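Local coordinates for protein DNA polymerase III subunit beta (Pseudomonas aeruginosa, PDB 4TSZ) that forms the ring-shaped sliding clamp that tethers DNA polymerases and other proteins to DNA and so confers processivity on replication, at residues G175-L183 and D357-P365; R262-A273 and V323-G331. All coordinates share one frame; numbering follows the deposited sequence.

Contact 1: residues G175-L183 and D357-P365; sequences GHRLAMCSL and DDSAYVVMP
Met180 and Ala360 face each other as a hydrogen-bonded antiparallel pair, and the methionine side chain lies over the face it shares with Leu178, Ala360 and Val362. Its CB lies 4.1 Å from Ala360 O. CG, between the backbone N and the carbonyl carbon (chi1 73°), is 3.6 Å from Ala360 O and 3.7 Å from Ala360 CB; SD stays 4.1 Å from the same methyl, and the bend at chi3 (-63°) carries CE away, 5.4 Å from Ala360 CB.

Six backbone hydrogen bonds, from Met364 N to His176 O at one end to Ser182 N to Asp358 O at the other, fix the pairing; the N-to-C directions of strands 177-183 and 359-363 differ by 177°. Beside Ser182 a water donates to Asp358 O at 2.7 Å and is hydrogen-bonded to Ser182 OG, which Arg169 also holds.

On the other face, Ala179 CB sits 3.6 Å from Tyr361 CD1, while the tyrosine hydroxyl is hydrogen-bonded to Arg142 O. Gly175, His176, Val362, Met364 and Pro365 meet the bound peptide. The pair is the seam joining central and C-terminal domains in one continuous sheet, characteristic of the bacterial beta clamp, with the peptide-binding site at one end.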
loop_
_atom_site.group_PDB
_atom_site.type_symbol
_atom_site.label_atom_id
_atom_site.label_comp_id
_atom_site.label_asym_id
_atom_site.label_seq_id
_atom_site.Cartn_x
_atom_site.Cartn_y
_atom_site.Cartn_z
ATOM N N GLY E 175 17.934 -2.603 -23.176
ATOM C CA GLY E 175 18.125 -3.248 -24.469
ATOM C C GLY E 175 16.945 -3.126 -25.414
ATOM O O GLY E 175 17.096 -3.362 -26.613
ATOM N N HIS E 176 15.754 -2.787 -24.888
ATOM C CA HIS E 176 14.528 -2.602 -25.677
ATOM C C HIS E 176 14.230 -1.109 -25.821
ATOM O O HIS E 176 13.740 -0.672 -26.850
ATOM C CB HIS E 176 13.314 -3.293 -25.011
ATOM C CG HIS E 176 13.410 -4.784 -24.904
ATOM N ND1 HIS E 176 14.242 -5.526 -25.730
ATOM C CD2 HIS E 176 12.736 -5.629 -24.097
ATOM C CE1 HIS E 176 14.070 -6.786 -25.366
ATOM N NE2 HIS E 176 13.169 -6.894 -24.397
ATOM N N ARG E 177 14.495 -0.346 -24.765
ATOM C CA ARG E 177 14.244 1.080 -24.704
ATOM C C ARG E 177 15.365 1.771 -23.952
ATOM O O ARG E 177 16.087 1.137 -23.181
ATOM C CB ARG E 177 12.876 1.383 -24.055
ATOM C CG ARG E 177 12.882 1.303 -22.515
ATOM C CD ARG E 177 12.102 0.114 -22.133
ATOM N NE ARG E 177 11.989 -0.132 -20.695
ATOM C CZ ARG E 177 11.050 0.379 -19.909
ATOM N NH1 ARG E 177 10.235 1.323 -20.363
ATOM N NH2 ARG E 177 10.954 -0.010 -18.644
ATOM N N LEU E 178 15.494 3.078 -24.176
ATOM C CA LEU E 178 16.522 3.890 -23.551
ATOM C C LEU E 178 15.937 5.230 -23.136
ATOM O O LEU E 178 15.072 5.760 -23.823
ATOM C CB LEU E 178 17.700 4.072 -24.544
ATOM C CG LEU E 178 18.905 4.941 -24.115
ATOM C CD1 LEU E 178 20.169 4.432 -24.736
ATOM C CD2 LEU E 178 18.698 6.421 -24.474
ATOM N N ALA E 179 16.432 5.771 -22.012
ATOM C CA ALA E 179 16.092 7.100 -21.521
ATOM C C ALA E 179 17.401 7.856 -21.243
ATOM O O ALA E 179 18.348 7.289 -20.696
ATOM C CB ALA E 179 15.253 7.018 -20.265
ATOM N N MET E 180 17.459 9.116 -21.651
ATOM C CA MET E 180 18.615 9.972 -21.411
ATOM C C MET E 180 18.209 11.408 -21.104
ATOM O O MET E 180 17.226 11.907 -21.649
ATOM C CB MET E 180 19.672 9.871 -22.522
ATOM C CG MET E 180 19.274 10.544 -23.810
ATOM S SD MET E 180 20.417 10.326 -25.187
ATOM C CE MET E 180 21.813 11.099 -24.566
ATOM N N CYS E 181 18.930 12.046 -20.187
ATOM C CA CYS E 181 18.674 13.436 -19.813
ATOM C C CYS E 181 20.005 14.152 -19.638
ATOM O O CYS E 181 20.904 13.600 -19.008
ATOM C CB CYS E 181 17.811 13.525 -18.557
ATOM S SG CYS E 181 17.192 15.193 -18.215
ATOM N N SER E 182 20.151 15.346 -20.239
ATOM C CA SER E 182 21.383 16.141 -20.175
ATOM C C SER E 182 21.097 17.514 -19.590
ATOM O O SER E 182 20.075 18.123 -19.917
ATOM C CB SER E 182 21.996 16.297 -21.566
ATOM O OG SER E 182 22.193 15.052 -22.213
ATOM N N LEU E 183 21.986 17.994 -18.722
ATOM C CA LEU E 183 21.884 19.310 -18.095
ATOM C C LEU E 183 23.259 19.973 -18.090
ATOM O O LEU E 183 24.239 19.338 -17.697
ATOM C CB LEU E 183 21.319 19.220 -16.659
ATOM C CG LEU E 183 19.848 18.821 -16.507
ATOM C CD1 LEU E 183 19.465 18.693 -15.033
ATOM C CD2 LEU E 183 18.903 19.815 -17.244
ATOM N N ASP E 357 15.413 19.481 -26.367
ATOM C CA ASP E 357 16.017 18.177 -26.657
ATOM C C ASP E 357 16.821 17.621 -25.462
ATOM O O ASP E 357 17.489 16.596 -25.624
ATOM C CB ASP E 357 16.898 18.259 -27.931
ATOM C CG ASP E 357 16.168 18.597 -29.226
ATOM O OD1 ASP E 357 14.924 18.424 -29.276
ATOM O OD2 ASP E 357 16.843 18.999 -30.202
ATOM N N ASP E 358 16.745 18.273 -24.263
ATOM C CA ASP E 358 17.461 17.860 -23.028
ATOM C C ASP E 358 17.166 16.422 -22.632
ATOM O O ASP E 358 18.077 15.712 -22.212
ATOM C CB ASP E 358 17.178 18.805 -21.841
ATOM C CG ASP E 358 17.520 20.273 -22.065
ATOM O OD1 ASP E 358 18.310 20.575 -23.001
ATOM O OD2 ASP E 358 17.019 21.119 -21.293
ATOM N N SER E 359 15.898 15.996 -22.786
ATOM C CA SER E 359 15.465 14.627 -22.537
ATOM C C SER E 359 15.233 13.947 -23.883
ATOM O O SER E 359 14.696 14.563 -24.798
ATOM C CB SER E 359 14.188 14.595 -21.701
ATOM O OG SER E 359 14.428 15.096 -20.395
ATOM N N ALA E 360 15.670 12.688 -24.006
ATOM C CA ALA E 360 15.496 11.884 -25.214
ATOM C C ALA E 360 15.166 10.441 -24.830
ATOM O O ALA E 360 15.789 9.870 -23.935
ATOM C CB ALA E 360 16.739 11.954 -26.094
ATOM N N TYR E 361 14.140 9.883 -25.474
ATOM C CA TYR E 361 13.649 8.536 -25.194
ATOM C C TYR E 361 13.591 7.734 -26.462
ATOM O O TYR E 361 13.055 8.192 -27.461
ATOM C CB TYR E 361 12.280 8.580 -24.501
ATOM C CG TYR E 361 12.313 9.444 -23.261
ATOM C CD1 TYR E 361 12.761 8.933 -22.046
ATOM C CD2 TYR E 361 11.987 10.799 -23.321
ATOM C CE1 TYR E 361 12.872 9.743 -20.915
ATOM C CE2 TYR E 361 12.089 11.619 -22.195
ATOM C CZ TYR E 361 12.533 11.086 -20.992
ATOM O OH TYR E 361 12.611 11.875 -19.869
ATOM N N VAL E 362 14.177 6.542 -26.429
ATOM C CA VAL E 362 14.255 5.657 -27.593
ATOM C C VAL E 362 13.489 4.374 -27.286
ATOM O O VAL E 362 13.709 3.783 -26.237
ATOM C CB VAL E 362 15.733 5.387 -27.970
ATOM C CG1 VAL E 362 15.831 4.540 -29.232
ATOM C CG2 VAL E 362 16.509 6.700 -28.139
ATOM N N VAL E 363 12.549 3.977 -28.165
ATOM C CA VAL E 363 11.775 2.756 -27.970
ATOM C C VAL E 363 11.872 1.907 -29.233
ATOM O O VAL E 363 11.380 2.329 -30.280
ATOM C CB VAL E 363 10.284 3.001 -27.554
ATOM C CG1 VAL E 363 9.578 1.675 -27.256
ATOM C CG2 VAL E 363 10.170 3.931 -26.352
ATOM N N MET E 364 12.456 0.700 -29.132
ATOM C CA MET E 364 12.504 -0.233 -30.262
ATOM C C MET E 364 11.085 -0.784 -30.481
ATOM O O MET E 364 10.381 -1.084 -29.505
ATOM C CB MET E 364 13.463 -1.416 -30.017
ATOM C CG MET E 364 14.911 -1.120 -30.340
ATOM S SD MET E 364 15.240 -0.453 -32.014
ATOM C CE MET E 364 15.128 -1.929 -32.985
ATOM N N PRO E 365 10.646 -0.922 -31.747
ATOM C CA PRO E 365 9.302 -1.466 -31.989
ATOM C C PRO E 365 9.207 -2.989 -31.801
ATOM O O PRO E 365 10.186 -3.655 -31.452
ATOM C CB PRO E 365 9.031 -1.059 -33.445
ATOM C CG PRO E 365 10.363 -1.046 -34.078
ATOM C CD PRO E 365 11.336 -0.606 -33.014
HETATM O O HOH W 1 20.001 14.173 -23.242
#

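Contact 2: residues R262-A273 and V323-G331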
loop_
_atom_site.group_PDB
_atom_site.type_symbol
_atom_site.label_atom_id
_atom_site.label_comp_id
_atom_site.label_asym_id
_atom_site.label_seq_id
_atom_site.Cartn_x
_atom_site.Cartn_y
_atom_site.Cartn_z
ATOM N N ARG E 262 0.193 15.090 -24.913
ATOM C CA ARG E 262 0.688 14.081 -23.969
ATOM C C ARG E 262 -0.461 13.369 -23.230
ATOM O O ARG E 262 -0.481 12.142 -23.196
ATOM C CB ARG E 262 1.675 14.701 -22.972
ATOM C CG ARG E 262 2.462 13.662 -22.172
ATOM C CD ARG E 262 2.817 14.169 -20.790
ATOM N NE ARG E 262 1.646 14.267 -19.910
ATOM C CZ ARG E 262 1.185 13.273 -19.157
ATOM N NH1 ARG E 262 1.777 12.086 -19.177
ATOM N NH2 ARG E 262 0.126 13.457 -18.380
ATOM N N GLN E 263 -1.420 14.133 -22.680
ATOM C CA GLN E 263 -2.575 13.588 -21.962
ATOM C C GLN E 263 -3.483 12.735 -22.840
ATOM O O GLN E 263 -3.854 11.645 -22.422
ATOM C CB GLN E 263 -3.395 14.697 -21.303
ATOM C CG GLN E 263 -2.977 15.002 -19.872
ATOM C CD GLN E 263 -3.945 15.902 -19.151
ATOM O OE1 GLN E 263 -3.552 16.839 -18.480
ATOM N NE2 GLN E 263 -5.237 15.595 -19.212
ATOM N N GLN E 264 -3.814 13.212 -24.053
ATOM C CA GLN E 264 -4.666 12.478 -24.996
ATOM C C GLN E 264 -4.026 11.145 -25.383
ATOM O O GLN E 264 -4.712 10.129 -25.408
ATOM C CB GLN E 264 -4.933 13.307 -26.257
ATOM C CG GLN E 264 -5.953 14.422 -26.080
ATOM C CD GLN E 264 -6.395 14.937 -27.427
ATOM O OE1 GLN E 264 -5.654 15.618 -28.137
ATOM N NE2 GLN E 264 -7.597 14.574 -27.833
ATOM N N LEU E 265 -2.709 11.154 -25.664
ATOM C CA LEU E 265 -1.973 9.947 -26.025
ATOM C C LEU E 265 -1.889 8.988 -24.857
ATOM O O LEU E 265 -2.127 7.800 -25.041
ATOM C CB LEU E 265 -0.582 10.271 -26.600
ATOM C CG LEU E 265 -0.576 10.944 -27.986
ATOM C CD1 LEU E 265 0.776 11.564 -28.292
ATOM C CD2 LEU E 265 -0.977 9.964 -29.091
ATOM N N ARG E 266 -1.593 9.504 -23.646
ATOM C CA ARG E 266 -1.514 8.697 -22.439
ATOM C C ARG E 266 -2.848 8.020 -22.128
ATOM O O ARG E 266 -2.851 6.825 -21.829
ATOM C CB ARG E 266 -0.988 9.497 -21.228
ATOM C CG ARG E 266 -0.684 8.583 -20.024
ATOM C CD ARG E 266 -1.041 9.167 -18.669
ATOM N NE ARG E 266 -2.455 9.542 -18.495
ATOM C CZ ARG E 266 -3.422 8.720 -18.081
ATOM N NH1 ARG E 266 -3.163 7.438 -17.853
ATOM N NH2 ARG E 266 -4.660 9.168 -17.923
ATOM N N GLU E 267 -3.968 8.766 -22.247
ATOM C CA GLU E 267 -5.324 8.258 -21.984
ATOM C C GLU E 267 -5.735 7.169 -22.967
ATOM O O GLU E 267 -6.263 6.131 -22.547
ATOM C CB GLU E 267 -6.354 9.395 -21.963
ATOM C CG GLU E 267 -6.284 10.240 -20.704
ATOM C CD GLU E 267 -6.714 11.692 -20.842
ATOM O OE1 GLU E 267 -6.524 12.457 -19.869
ATOM O OE2 GLU E 267 -7.219 12.077 -21.922
ATOM N N ALA E 268 -5.458 7.392 -24.269
ATOM C CA ALA E 268 -5.753 6.433 -25.338
ATOM C C ALA E 268 -4.898 5.175 -25.208
ATOM O O ALA E 268 -5.420 4.075 -25.403
ATOM C CB ALA E 268 -5.530 7.079 -26.693
ATOM N N PHE E 269 -3.584 5.329 -24.873
ATOM C CA PHE E 269 -2.695 4.185 -24.662
ATOM C C PHE E 269 -3.153 3.372 -23.438
ATOM O O PHE E 269 -3.181 2.157 -23.514
ATOM C CB PHE E 269 -1.212 4.605 -24.544
ATOM C CG PHE E 269 -0.545 5.076 -25.821
ATOM C CD1 PHE E 269 -0.899 4.541 -27.054
ATOM C CD2 PHE E 269 0.479 6.012 -25.785
ATOM C CE1 PHE E 269 -0.285 4.989 -28.237
ATOM C CE2 PHE E 269 1.098 6.456 -26.967
ATOM C CZ PHE E 269 0.712 5.941 -28.183
ATOM N N SER E 270 -3.568 4.043 -22.342
ATOM C CA SER E 270 -4.058 3.370 -21.128
ATOM C C SER E 270 -5.347 2.571 -21.407
ATOM O O SER E 270 -5.459 1.431 -20.950
ATOM C CB SER E 270 -4.313 4.376 -20.005
ATOM O OG SER E 270 -3.111 4.963 -19.547
ATOM N N ARG E 271 -6.300 3.156 -22.178
ATOM C CA ARG E 271 -7.569 2.488 -22.528
ATOM C C ARG E 271 -7.318 1.242 -23.361
ATOM O O ARG E 271 -7.832 0.176 -23.019
ATOM C CB ARG E 271 -8.528 3.426 -23.266
ATOM C CG ARG E 271 -9.188 4.456 -22.361
ATOM C CD ARG E 271 -10.278 5.233 -23.057
ATOM N NE ARG E 271 -9.751 6.284 -23.925
ATOM C CZ ARG E 271 -9.551 7.539 -23.544
ATOM N NH1 ARG E 271 -9.812 7.911 -22.298
ATOM N NH2 ARG E 271 -9.093 8.432 -24.405
ATOM N N THR E 272 -6.521 1.371 -24.448
ATOM C CA THR E 272 -6.200 0.249 -25.336
ATOM C C THR E 272 -5.389 -0.856 -24.638
ATOM O O THR E 272 -5.624 -2.029 -24.910
ATOM C CB THR E 272 -5.587 0.717 -26.671
ATOM O OG1 THR E 272 -4.368 1.410 -26.419
ATOM C CG2 THR E 272 -6.538 1.587 -27.487
ATOM N N ALA E 273 -4.474 -0.472 -23.709
ATOM C CA ALA E 273 -3.619 -1.381 -22.934
ATOM C C ALA E 273 -4.409 -2.460 -22.189
ATOM O O ALA E 273 -3.931 -3.594 -22.092
ATOM C CB ALA E 273 -2.756 -0.597 -21.954
ATOM N N VAL E 323 3.041 -1.164 -25.255
ATOM C CA VAL E 323 2.281 -0.034 -24.707
ATOM C C VAL E 323 2.813 0.472 -23.361
ATOM O O VAL E 323 2.798 1.678 -23.122
ATOM C CB VAL E 323 0.735 -0.259 -24.741
ATOM C CG1 VAL E 323 0.292 -1.364 -23.794
ATOM C CG2 VAL E 323 -0.036 1.038 -24.486
ATOM N N SER E 324 3.309 -0.453 -22.505
ATOM C CA SER E 324 3.902 -0.108 -21.213
ATOM C C SER E 324 5.144 0.757 -21.426
ATOM O O SER E 324 5.316 1.723 -20.692
ATOM C CB SER E 324 4.231 -1.367 -20.406
ATOM O OG SER E 324 3.050 -2.096 -20.118
ATOM N N TYR E 325 5.963 0.462 -22.467
ATOM C CA TYR E 325 7.163 1.254 -22.792
ATOM C C TYR E 325 6.789 2.675 -23.214
ATOM O O TYR E 325 7.473 3.622 -22.831
ATOM C CB TYR E 325 8.027 0.586 -23.886
ATOM C CG TYR E 325 8.681 -0.731 -23.517
ATOM C CD1 TYR E 325 8.751 -1.156 -22.189
ATOM C CD2 TYR E 325 9.273 -1.534 -24.489
ATOM C CE1 TYR E 325 9.367 -2.360 -21.846
ATOM C CE2 TYR E 325 9.885 -2.738 -24.160
ATOM C CZ TYR E 325 9.942 -3.143 -22.837
ATOM O OH TYR E 325 10.538 -4.339 -22.527
ATOM N N LEU E 326 5.680 2.826 -23.972
ATOM C CA LEU E 326 5.196 4.139 -24.404
ATOM C C LEU E 326 4.616 4.929 -23.226
ATOM O O LEU E 326 4.905 6.120 -23.095
ATOM C CB LEU E 326 4.179 4.028 -25.558
ATOM C CG LEU E 326 4.650 3.341 -26.859
ATOM C CD1 LEU E 326 3.547 3.349 -27.881
ATOM C CD2 LEU E 326 5.894 4.022 -27.455
ATOM N N LEU E 327 3.851 4.240 -22.339
ATOM C CA LEU E 327 3.270 4.843 -21.137
ATOM C C LEU E 327 4.363 5.313 -20.167
ATOM O O LEU E 327 4.255 6.402 -19.591
ATOM C CB LEU E 327 2.250 3.905 -20.458
ATOM C CG LEU E 327 0.914 3.776 -21.191
ATOM C CD1 LEU E 327 0.190 2.503 -20.797
ATOM C CD2 LEU E 327 0.027 5.020 -20.969
ATOM N N ASP E 328 5.446 4.534 -20.056
ATOM C CA ASP E 328 6.599 4.889 -19.229
ATOM C C ASP E 328 7.209 6.217 -19.675
ATOM O O ASP E 328 7.498 7.069 -18.833
ATOM C CB ASP E 328 7.678 3.802 -19.284
ATOM C CG ASP E 328 7.367 2.542 -18.530
ATOM O OD1 ASP E 328 6.427 2.557 -17.706
ATOM O OD2 ASP E 328 8.037 1.531 -18.784
ATOM N N VAL E 329 7.374 6.402 -21.001
ATOM C CA VAL E 329 7.919 7.620 -21.590
ATOM C C VAL E 329 6.987 8.810 -21.326
ATOM O O VAL E 329 7.446 9.860 -20.870
ATOM C CB VAL E 329 8.229 7.454 -23.103
ATOM C CG1 VAL E 329 8.584 8.801 -23.741
ATOM C CG2 VAL E 329 9.349 6.445 -23.331
ATOM N N LEU E 330 5.683 8.641 -21.618
ATOM C CA LEU E 330 4.702 9.706 -21.441
ATOM C C LEU E 330 4.606 10.189 -19.996
ATOM O O LEU E 330 4.427 11.387 -19.776
ATOM C CB LEU E 330 3.325 9.317 -22.015
ATOM C CG LEU E 330 3.255 9.133 -23.538
ATOM C CD1 LEU E 330 1.945 8.562 -23.938
ATOM C CD2 LEU E 330 3.528 10.439 -24.292
ATOM N N GLY E 331 4.814 9.266 -19.046
ATOM C CA GLY E 331 4.798 9.526 -17.610
ATOM C C GLY E 331 5.904 10.445 -17.126
ATOM O O GLY E 331 5.796 10.997 -16.034
#
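Val323 opens the helix-helix contact with its two methyls divided between Ala273 and Phe269: CG1 lies 3.6 Å from Ala273 CB, while CG2 packs on Phe269 CB and approaches Phe269 O. A chi1 of 68° sets CG1 between the backbone N and the carbonyl carbon and leaves CG2 anti to the N, which accounts for the split.

One turn on, Leu326 places CD1 over a face of the Phe269 ring, 4.2 Å from its centroid and 23° off the normal, the geometry of a CH-pi contact. Leu327 crosses Arg266 at about a right angle; its CD2 touches Arg266 CG and comes within 3.4 Å of Ser270 OG. That hydroxyl donates to Arg266 O, which also accepts Ser270 N from the opposite face of its carbonyl plane.

Leu330 follows, with CD1 at the edge of the Phe269 ring, 3.5 Å from CD2 of the phenylalanine. The ring is thereby bounded by Leu326 over a face and by Leu330 at its edge. Phe269 is a knob among Val323, Leu326, Leu327 and Leu330; reciprocally, Leu330 enters the hole formed by Arg262, Leu265, Arg266 and Phe269. The short helix axes are 10.0 Å apart at closest approach, with a crossing angle of -152°.

The leucine carbonyl, Leu330 O, accepts from Arg262 NH1 at 2.8 Å, the donor standing above the carbonyl plane. Phe269, Val323 and Leu326 also meet Ile283 of strand 282-288, placing this helix pair against a C-terminal-domain sheet. Interlocking apolar side chains thus probably set the spacing of the helices, while the single bond from the partly exposed Arg262, in the first turn of helix 262-273, pins a carbonyl in the C-terminal part of helix 323-330.

How the contacts relate
Contact 1 joins the central and C-terminal domains through adjacent strands of an eight-stranded sheet; contact 2 pairs two helices within the C-terminal domain. Their centres are 16 Å apart, and both helices of contact 2 come between the two strands of contact 1 in sequence. Helix 323-330 connects them physically: Arg177 NH1 forms a 2.7 Å salt bridge with Asp328 OD2, and Tyr361 CB packs 3.8 Å from Val329 CG1. One side of this helix therefore meets the interdomain seam while another meets helix 262-273. His176 and Tyr325, which touch each other, both pack on the bound peptide, placing the helix beside the clamp's peptide-binding site.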